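Local coordinates for protein L-lysine 6-oxidase (Marinomonas mediterranea, PDB 3WEU) that oxidises the side-chain amino group of L-lysine with a cysteine tryptophylquinone cofactor, releasing ammonium and the hydrogen peroxide responsible for its antibacterial activity, at residues M340-Y343 with N344-Q348; F322-Q325 with F326-D330; E72-L75 with D76-N79. All blocks are in the same frame, centred on the assembly; numbering follows the deposited sequence.

Contact 1. Residues M340-Y343 with N344-Q348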
loop_
_atom_site.group_PDB
_atom_site.type_symbol
_atom_site.label_atom_id
_atom_site.label_comp_id
_atom_site.label_asym_id
_atom_site.label_seq_id
_atom_site.Cartn_x
_atom_site.Cartn_y
_atom_site.Cartn_z
ATOM N N MET A 340 38.688 -26.389 -30.291
ATOM C CA MET A 340 38.133 -27.222 -29.244
ATOM C C MET A 340 38.070 -26.459 -27.884
ATOM O O MET A 340 37.126 -26.642 -27.101
ATOM C CB MET A 340 38.979 -28.457 -29.052
ATOM C CG MET A 340 38.882 -29.482 -30.128
ATOM S SD MET A 340 37.284 -30.276 -30.196
ATOM C CE MET A 340 37.032 -30.700 -28.554
ATOM N N LYS A 341 39.087 -25.661 -27.615
ATOM C CA LYS A 341 39.107 -24.860 -26.403
ATOM C C LYS A 341 37.905 -23.896 -26.446
ATOM O O LYS A 341 37.224 -23.771 -25.456
ATOM C CB LYS A 341 40.355 -24.092 -26.251
ATOM C CG LYS A 341 40.544 -23.557 -24.828
ATOM C CD LYS A 341 41.829 -22.760 -24.766
ATOM C CE LYS A 341 42.693 -22.971 -23.519
ATOM N NZ LYS A 341 41.863 -23.337 -22.363
ATOM N N TYR A 342 37.662 -23.236 -27.582
ATOM C CA TYR A 342 36.554 -22.292 -27.777
ATOM C C TYR A 342 35.225 -23.018 -27.511
ATOM O O TYR A 342 34.404 -22.599 -26.722
ATOM C CB TYR A 342 36.636 -21.746 -29.230
ATOM C CG TYR A 342 35.617 -20.739 -29.673
ATOM C CD1 TYR A 342 34.266 -21.054 -29.771
ATOM C CD2 TYR A 342 36.010 -19.444 -30.037
ATOM C CE1 TYR A 342 33.317 -20.104 -30.201
ATOM C CE2 TYR A 342 35.063 -18.502 -30.426
ATOM C CZ TYR A 342 33.731 -18.838 -30.530
ATOM O OH TYR A 342 32.810 -17.882 -30.909
ATOM N N TYR A 343 35.053 -24.181 -28.131
ATOM C CA TYR A 343 33.870 -24.973 -27.966
ATOM C C TYR A 343 33.652 -25.489 -26.539
ATOM O O TYR A 343 32.535 -25.500 -26.034
ATOM C CB TYR A 343 33.959 -26.214 -28.894
ATOM C CG TYR A 343 32.867 -27.216 -28.647
ATOM C CD1 TYR A 343 31.599 -27.021 -29.116
ATOM C CD2 TYR A 343 33.104 -28.384 -27.938
ATOM C CE1 TYR A 343 30.576 -27.976 -28.904
ATOM C CE2 TYR A 343 32.117 -29.329 -27.720
ATOM C CZ TYR A 343 30.835 -29.117 -28.210
ATOM O OH TYR A 343 29.810 -30.021 -27.951
ATOM N N ASN A 344 34.740 -25.879 -25.906
ATOM C CA ASN A 344 34.637 -26.469 -24.565
ATOM C C ASN A 344 34.300 -25.429 -23.512
ATOM O O ASN A 344 33.978 -25.786 -22.394
ATOM C CB ASN A 344 35.883 -27.227 -24.202
ATOM C CG ASN A 344 35.959 -28.578 -24.881
ATOM O OD1 ASN A 344 34.945 -29.248 -25.056
ATOM N ND2 ASN A 344 37.176 -29.070 -25.013
ATOM N N TYR A 345 34.317 -24.133 -23.881
ATOM C CA TYR A 345 33.805 -23.108 -22.986
ATOM C C TYR A 345 32.314 -22.891 -23.063
ATOM O O TYR A 345 31.747 -22.102 -22.240
ATOM C CB TYR A 345 34.535 -21.797 -23.260
ATOM C CG TYR A 345 35.924 -21.658 -22.647
ATOM C CD1 TYR A 345 36.178 -22.006 -21.289
ATOM C CD2 TYR A 345 36.982 -21.143 -23.382
ATOM C CE1 TYR A 345 37.463 -21.797 -20.711
ATOM C CE2 TYR A 345 38.258 -20.955 -22.815
ATOM C CZ TYR A 345 38.463 -21.239 -21.492
ATOM O OH TYR A 345 39.642 -21.030 -20.954
ATOM N N PHE A 346 31.643 -23.557 -24.015
ATOM C CA PHE A 346 30.168 -23.519 -24.091
ATOM C C PHE A 346 29.584 -24.541 -23.166
ATOM O O PHE A 346 30.086 -25.648 -23.057
ATOM C CB PHE A 346 29.679 -23.663 -25.524
ATOM C CG PHE A 346 29.880 -22.392 -26.333
ATOM C CD1 PHE A 346 31.136 -21.949 -26.681
ATOM C CD2 PHE A 346 28.791 -21.674 -26.717
ATOM C CE1 PHE A 346 31.315 -20.761 -27.379
ATOM C CE2 PHE A 346 28.913 -20.482 -27.408
ATOM C CZ PHE A 346 30.177 -20.007 -27.734
ATOM N N ARG A 347 28.532 -24.128 -22.432
ATOM C CA ARG A 347 27.786 -25.081 -21.603
ATOM C C ARG A 347 27.058 -26.100 -22.459
ATOM O O ARG A 347 26.349 -25.765 -23.444
ATOM C CB ARG A 347 26.793 -24.405 -20.669
ATOM C CG ARG A 347 27.393 -23.365 -19.733
ATOM C CD ARG A 347 26.384 -22.966 -18.630
ATOM N NE ARG A 347 27.048 -21.910 -17.883
ATOM C CZ ARG A 347 27.161 -20.633 -18.294
ATOM N NH1 ARG A 347 26.580 -20.176 -19.360
ATOM N NH2 ARG A 347 27.849 -19.787 -17.578
ATOM N N GLN A 348 27.279 -27.374 -22.104
ATOM C CA GLN A 348 26.452 -28.442 -22.639
ATOM C C GLN A 348 25.041 -28.245 -22.103
ATOM O O GLN A 348 24.836 -27.544 -21.083
ATOM C CB GLN A 348 27.070 -29.785 -22.224
ATOM C CG GLN A 348 28.437 -30.036 -22.853
ATOM C CD GLN A 348 28.354 -30.353 -24.349
ATOM O OE1 GLN A 348 27.532 -31.133 -24.767
ATOM N NE2 GLN A 348 29.122 -29.667 -25.152
HETATM O O HOH W 1 31.055 -27.490 -24.644
#
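The rings of Tyr342 and Phe346 run nearly parallel, their planes 17° apart, yet they are offset so strongly that only their rims meet; the two CE1 atoms make the touch, at 3.5 Å. The edge of the Phe346 ring is turned to the backbone, with Tyr342 O lying in its plane, 3.3 Å from Phe346 CD1. Over one face of the Tyr343 ring, toward its rim, sits a water. With CG anti to the backbone N (chi1 171°), Tyr343 carries its phenol out to the Gln348 amide and accepts a hydrogen bond from Gln348 NE2 to Tyr343 OH (2.9 Å), close to the amide plane. The same NE2 also donates to the water, which in turn donates to the carbonyls of Tyr343 and Phe346, so one amide and one water fasten the departing chain to the last turn. Backbone bonds shift here from a four-residue span, Asn344 N to Met340 O (2.8 Å), to a three-residue one, Phe346 N to Tyr343 O (2.9 Å). Helix 407-418 packs against Met340, Tyr343 and Phe346. Tyr342 OH bonds to Phe321 O, and beyond helix 336-344 the chain pairs through the backbone of Tyr345 and Arg347 with Met377.

Contact 2. Residues F322-Q325 with F326-D330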
loop_
_atom_site.group_PDB
_atom_site.type_symbol
_atom_site.label_atom_id
_atom_site.label_comp_id
_atom_site.label_asym_id
_atom_site.label_seq_id
_atom_site.Cartn_x
_atom_site.Cartn_y
_atom_site.Cartn_z
ATOM N N PHE A 322 34.680 -13.511 -29.916
ATOM C CA PHE A 322 34.570 -12.859 -31.198
ATOM C C PHE A 322 35.842 -12.042 -31.504
ATOM O O PHE A 322 35.838 -11.118 -32.290
ATOM C CB PHE A 322 33.310 -12.057 -31.364
ATOM C CG PHE A 322 33.111 -10.980 -30.343
ATOM C CD1 PHE A 322 33.432 -9.689 -30.632
ATOM C CD2 PHE A 322 32.563 -11.268 -29.112
ATOM C CE1 PHE A 322 33.189 -8.648 -29.715
ATOM C CE2 PHE A 322 32.310 -10.243 -28.187
ATOM C CZ PHE A 322 32.618 -8.941 -28.483
ATOM N N SER A 323 36.926 -12.421 -30.891
ATOM C CA SER A 323 38.109 -11.603 -31.034
ATOM C C SER A 323 38.896 -11.901 -32.286
ATOM O O SER A 323 39.651 -11.067 -32.729
ATOM C CB SER A 323 39.030 -11.741 -29.847
ATOM O OG SER A 323 39.387 -13.080 -29.713
ATOM N N PHE A 324 38.677 -13.063 -32.860
ATOM C CA PHE A 324 39.566 -13.622 -33.892
ATOM C C PHE A 324 41.029 -13.594 -33.388
ATOM O O PHE A 324 41.990 -13.109 -34.022
ATOM C CB PHE A 324 39.361 -12.921 -35.272
ATOM C CG PHE A 324 38.014 -13.213 -35.924
ATOM C CD1 PHE A 324 36.829 -12.476 -35.535
ATOM C CD2 PHE A 324 37.915 -14.200 -36.922
ATOM C CE1 PHE A 324 35.568 -12.747 -36.111
ATOM C CE2 PHE A 324 36.649 -14.473 -37.497
ATOM C CZ PHE A 324 35.493 -13.749 -37.080
ATOM N N GLN A 325 41.181 -14.081 -32.172
ATOM C CA GLN A 325 42.523 -14.134 -31.590
ATOM C C GLN A 325 43.232 -15.262 -32.334
ATOM O O GLN A 325 44.429 -15.276 -32.365
ATOM C CB GLN A 325 42.501 -14.256 -30.044
ATOM C CG GLN A 325 42.011 -15.551 -29.473
ATOM C CD GLN A 325 40.490 -15.825 -29.583
ATOM O OE1 GLN A 325 39.831 -15.608 -30.640
ATOM N NE2 GLN A 325 39.947 -16.277 -28.505
ATOM N N PHE A 326 42.469 -16.191 -32.917
ATOM C CA PHE A 326 43.013 -17.163 -33.837
ATOM C C PHE A 326 42.003 -17.183 -34.953
ATOM O O PHE A 326 40.965 -16.564 -34.874
ATOM C CB PHE A 326 43.217 -18.579 -33.222
ATOM C CG PHE A 326 41.949 -19.228 -32.680
ATOM C CD1 PHE A 326 41.189 -20.094 -33.465
ATOM C CD2 PHE A 326 41.485 -18.965 -31.364
ATOM C CE1 PHE A 326 39.991 -20.695 -32.950
ATOM C CE2 PHE A 326 40.323 -19.561 -30.876
ATOM C CZ PHE A 326 39.620 -20.467 -31.645
ATOM N N ASP A 327 42.336 -17.888 -35.994
ATOM C CA ASP A 327 41.546 -17.930 -37.165
ATOM C C ASP A 327 40.375 -18.901 -37.094
ATOM O O ASP A 327 40.566 -20.124 -37.177
ATOM C CB ASP A 327 42.471 -18.285 -38.357
ATOM C CG ASP A 327 41.780 -18.037 -39.707
ATOM O OD1 ASP A 327 40.537 -17.738 -39.762
ATOM O OD2 ASP A 327 42.493 -18.147 -40.725
ATOM N N TYR A 328 39.152 -18.377 -36.951
ATOM C CA TYR A 328 37.960 -19.205 -36.796
ATOM C C TYR A 328 37.686 -20.017 -38.086
ATOM O O TYR A 328 37.012 -21.045 -38.019
ATOM C CB TYR A 328 36.699 -18.404 -36.320
ATOM C CG TYR A 328 36.877 -17.649 -34.986
ATOM C CD1 TYR A 328 37.746 -18.105 -33.963
ATOM C CD2 TYR A 328 36.294 -16.417 -34.781
ATOM C CE1 TYR A 328 37.933 -17.359 -32.781
ATOM C CE2 TYR A 328 36.460 -15.698 -33.585
ATOM C CZ TYR A 328 37.246 -16.149 -32.628
ATOM O OH TYR A 328 37.379 -15.376 -31.532
ATOM N N ARG A 329 38.241 -19.624 -39.243
ATOM C CA ARG A 329 37.959 -20.295 -40.497
ATOM C C ARG A 329 38.974 -21.377 -40.779
ATOM O O ARG A 329 38.797 -22.150 -41.684
ATOM C CB ARG A 329 37.943 -19.271 -41.660
ATOM C CG ARG A 329 36.743 -18.329 -41.582
ATOM C CD ARG A 329 36.716 -17.254 -42.723
ATOM N NE ARG A 329 35.507 -16.395 -42.630
ATOM C CZ ARG A 329 35.379 -15.313 -41.841
ATOM N NH1 ARG A 329 36.370 -14.883 -41.065
ATOM N NH2 ARG A 329 34.203 -14.657 -41.777
ATOM N N ASP A 330 40.046 -21.449 -40.012
ATOM C CA ASP A 330 41.065 -22.514 -40.175
ATOM C C ASP A 330 40.603 -23.854 -39.608
ATOM O O ASP A 330 40.565 -24.050 -38.421
ATOM C CB ASP A 330 42.383 -22.025 -39.608
ATOM C CG ASP A 330 43.524 -23.043 -39.708
ATOM O OD1 ASP A 330 43.356 -24.161 -40.128
ATOM O OD2 ASP A 330 44.602 -22.720 -39.280
#
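Tyr328 points its ring back toward residues 322-325, where the hydroxyl is held between Gln325 OE1 and Phe324 N. It donates to the side-chain carbonyl of Gln325, with Tyr328 OH 2.6 Å from Gln325 OE1, in the carbonyl plane and on a lone pair, and it accepts from the backbone, with Phe324 N 3.0 Å from Tyr328 OH. A weak bond links the same hydroxyl to Gly320 O. The amide of Gln325 stands almost upright to the tyrosine ring, 80° between the planes. Gln325 reaches this position because its CG lies between the backbone N and the carbonyl carbon (chi1 69°) and the chain then bends again at chi2.

On the carbon side, Tyr328 CD2 sits over one face of the Phe324 ring, 3.4 Å from Phe324 CE2, with the rings inclined at 41°. Phe324 CE2 also meets Arg329 NH1 at 3.6 Å, the guanidinium lying nearly parallel to the ring. Tyr328 and Arg329 occupy the two corners of a type I beta turn from Asp327 to Asp330, reinforced by an Asx turn in which Arg329 N donates to Asp327 OD1 (3.0 Å), all within the loop joining helices 295-308 and 336-344.

Phe326 flanks the Gln325-Tyr328 pair: its ring lies alongside the Gln325 amide and offers a face to Tyr328 CE1. Further out, Gln325 NE2 is held by Gly320 O, which fixes the amide that receives the phenol. Trp416 NE1 bonds to Tyr328 O, while Phe326 rests on Asn338 and Arg339 of helix 336-344.

Contact 3. Residues E72-L75 with D76-N79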
loop_
_atom_site.group_PDB
_atom_site.type_symbol
_atom_site.label_atom_id
_atom_site.label_comp_id
_atom_site.label_asym_id
_atom_site.label_seq_id
_atom_site.Cartn_x
_atom_site.Cartn_y
_atom_site.Cartn_z
ATOM N N GLU A 72 4.311 -16.236 -56.315
ATOM C CA GLU A 72 3.490 -15.466 -55.488
ATOM C C GLU A 72 2.189 -15.295 -56.233
ATOM O O GLU A 72 2.151 -14.924 -57.407
ATOM C CB GLU A 72 4.086 -14.096 -55.181
ATOM C CG GLU A 72 3.262 -13.407 -54.080
ATOM C CD GLU A 72 3.617 -11.962 -53.657
ATOM O OE1 GLU A 72 4.433 -11.266 -54.312
ATOM O OE2 GLU A 72 3.030 -11.550 -52.620
ATOM N N LEU A 73 1.133 -15.426 -55.484
ATOM C CA LEU A 73 -0.220 -15.066 -55.943
ATOM C C LEU A 73 -0.681 -13.765 -55.348
ATOM O O LEU A 73 -0.673 -13.573 -54.126
ATOM C CB LEU A 73 -1.192 -16.165 -55.574
ATOM C CG LEU A 73 -0.840 -17.557 -56.134
ATOM C CD1 LEU A 73 -1.685 -18.637 -55.515
ATOM C CD2 LEU A 73 -1.020 -17.603 -57.654
ATOM N N THR A 74 -1.112 -12.854 -56.228
ATOM C CA THR A 74 -1.803 -11.663 -55.795
ATOM C C THR A 74 -3.108 -11.497 -56.609
ATOM O O THR A 74 -3.392 -12.263 -57.510
ATOM C CB THR A 74 -0.960 -10.413 -55.987
ATOM O OG1 THR A 74 -0.948 -10.065 -57.353
ATOM C CG2 THR A 74 0.491 -10.630 -55.450
ATOM N N LEU A 75 -3.840 -10.454 -56.289
ATOM C CA LEU A 75 -5.085 -10.098 -57.013
ATOM C C LEU A 75 -4.796 -9.796 -58.435
ATOM O O LEU A 75 -5.718 -9.871 -59.238
ATOM C CB LEU A 75 -5.755 -8.912 -56.363
ATOM C CG LEU A 75 -6.316 -9.129 -54.973
ATOM C CD1 LEU A 75 -6.824 -7.801 -54.405
ATOM C CD2 LEU A 75 -7.393 -10.196 -54.934
ATOM N N ASP A 76 -3.519 -9.522 -58.774
ATOM C CA ASP A 76 -3.097 -9.328 -60.186
ATOM C C ASP A 76 -2.725 -10.580 -60.933
ATOM O O ASP A 76 -2.478 -10.518 -62.118
ATOM C CB ASP A 76 -1.891 -8.391 -60.250
ATOM C CG ASP A 76 -2.247 -7.011 -59.846
ATOM O OD1 ASP A 76 -3.424 -6.707 -60.036
ATOM O OD2 ASP A 76 -1.432 -6.219 -59.335
ATOM N N SER A 77 -2.675 -11.741 -60.275
ATOM C CA SER A 77 -2.265 -12.947 -60.948
ATOM C C SER A 77 -3.401 -13.437 -61.883
ATOM O O SER A 77 -4.591 -13.362 -61.520
ATOM C CB SER A 77 -1.957 -14.080 -59.964
ATOM O OG SER A 77 -1.022 -13.662 -59.006
ATOM N N PRO A 78 -3.025 -13.997 -63.033
ATOM C CA PRO A 78 -4.065 -14.628 -63.848
ATOM C C PRO A 78 -4.817 -15.772 -63.110
ATOM O O PRO A 78 -4.246 -16.598 -62.350
ATOM C CB PRO A 78 -3.289 -15.192 -65.064
ATOM C CG PRO A 78 -1.820 -15.046 -64.782
ATOM C CD PRO A 78 -1.654 -14.357 -63.447
ATOM N N ASN A 79 -6.107 -15.794 -63.330
ATOM C CA ASN A 79 -6.969 -16.864 -62.846
ATOM C C ASN A 79 -7.275 -16.670 -61.362
ATOM O O ASN A 79 -7.949 -17.495 -60.784
ATOM C CB ASN A 79 -6.424 -18.297 -63.165
ATOM C CG ASN A 79 -7.523 -19.415 -63.080
ATOM O OD1 ASN A 79 -8.696 -19.206 -63.411
ATOM N ND2 ASN A 79 -7.126 -20.605 -62.605
#
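Thr74 and Ser77 are clasped across a tight bend, where Ser77 grips the backbone of Thr74 at both its N and its O. The backbone bond comes from Ser77 N to Thr74 O, 2.9 Å long and nearly straight at 167°, and it closes a type I beta turn from Thr74 to Ser77, with Leu75 and Asp76 at its corners.

Side-chain oxygens add two bonds to the main chain. Ser77 OG accepts from the nitrogen at the other end of the turn, Thr74 N, at 2.9 Å and again almost in line. Its hydroxyl lies beside its own backbone N (chi1 -54°), and from there it points across the bend. Thus Thr74 and Ser77 are tied twice, once through the carbonyl and once through the amide of the threonine. The second bond runs along the turn: Asp76 N donates to Thr74 OG1 at 3.0 Å, an ST turn inscribed in the beta turn. The threonine hydroxyl occupies the position between its backbone N and carbonyl carbon (chi1 76°), which brings it within bonding distance of the Asp76 amide N.

Van der Waals contact is slight and runs from carbon to hydroxyl oxygen. Asp76 CB approaches Thr74 OG1 at 3.5 Å, and Leu73 CD2 comes within 4.2 Å of Ser77 OG.

The carboxylates find partners elsewhere in the chain: Glu72 OE2 in a salt bridge with Arg192, Asp76 OD2 in a hydrogen bond with Gln190. Leu73 pairs with Val65, setting the short, weakly bonded strand 72-73 antiparallel beside strand 58-66, and the bend then hands the chain on to strand 80-91 of the same mixed sheet.

Overall arrangement
Contacts 1 and 2 are neighbours, their centres 14 Å apart on the same side of the chain's centre, and they touch: Tyr342 CE2 lies 3.9 Å from Tyr328 CE1 in an edge-to-face pairing, and Tyr342 CB lies 4.0 Å from Phe326 CZ. The loop of contact 2 therefore packs onto the helix whose end contact 1 describes, with Trp416 adjoining both. Contact 3 stands apart in the N-terminal sheet region, its centre 51 Å from that of contact 1 and 49 Å from that of contact 2, with nearest atoms about 37 and 32 Å away. The cofactor-forming Cys516 and Trp581 belong to none of the three.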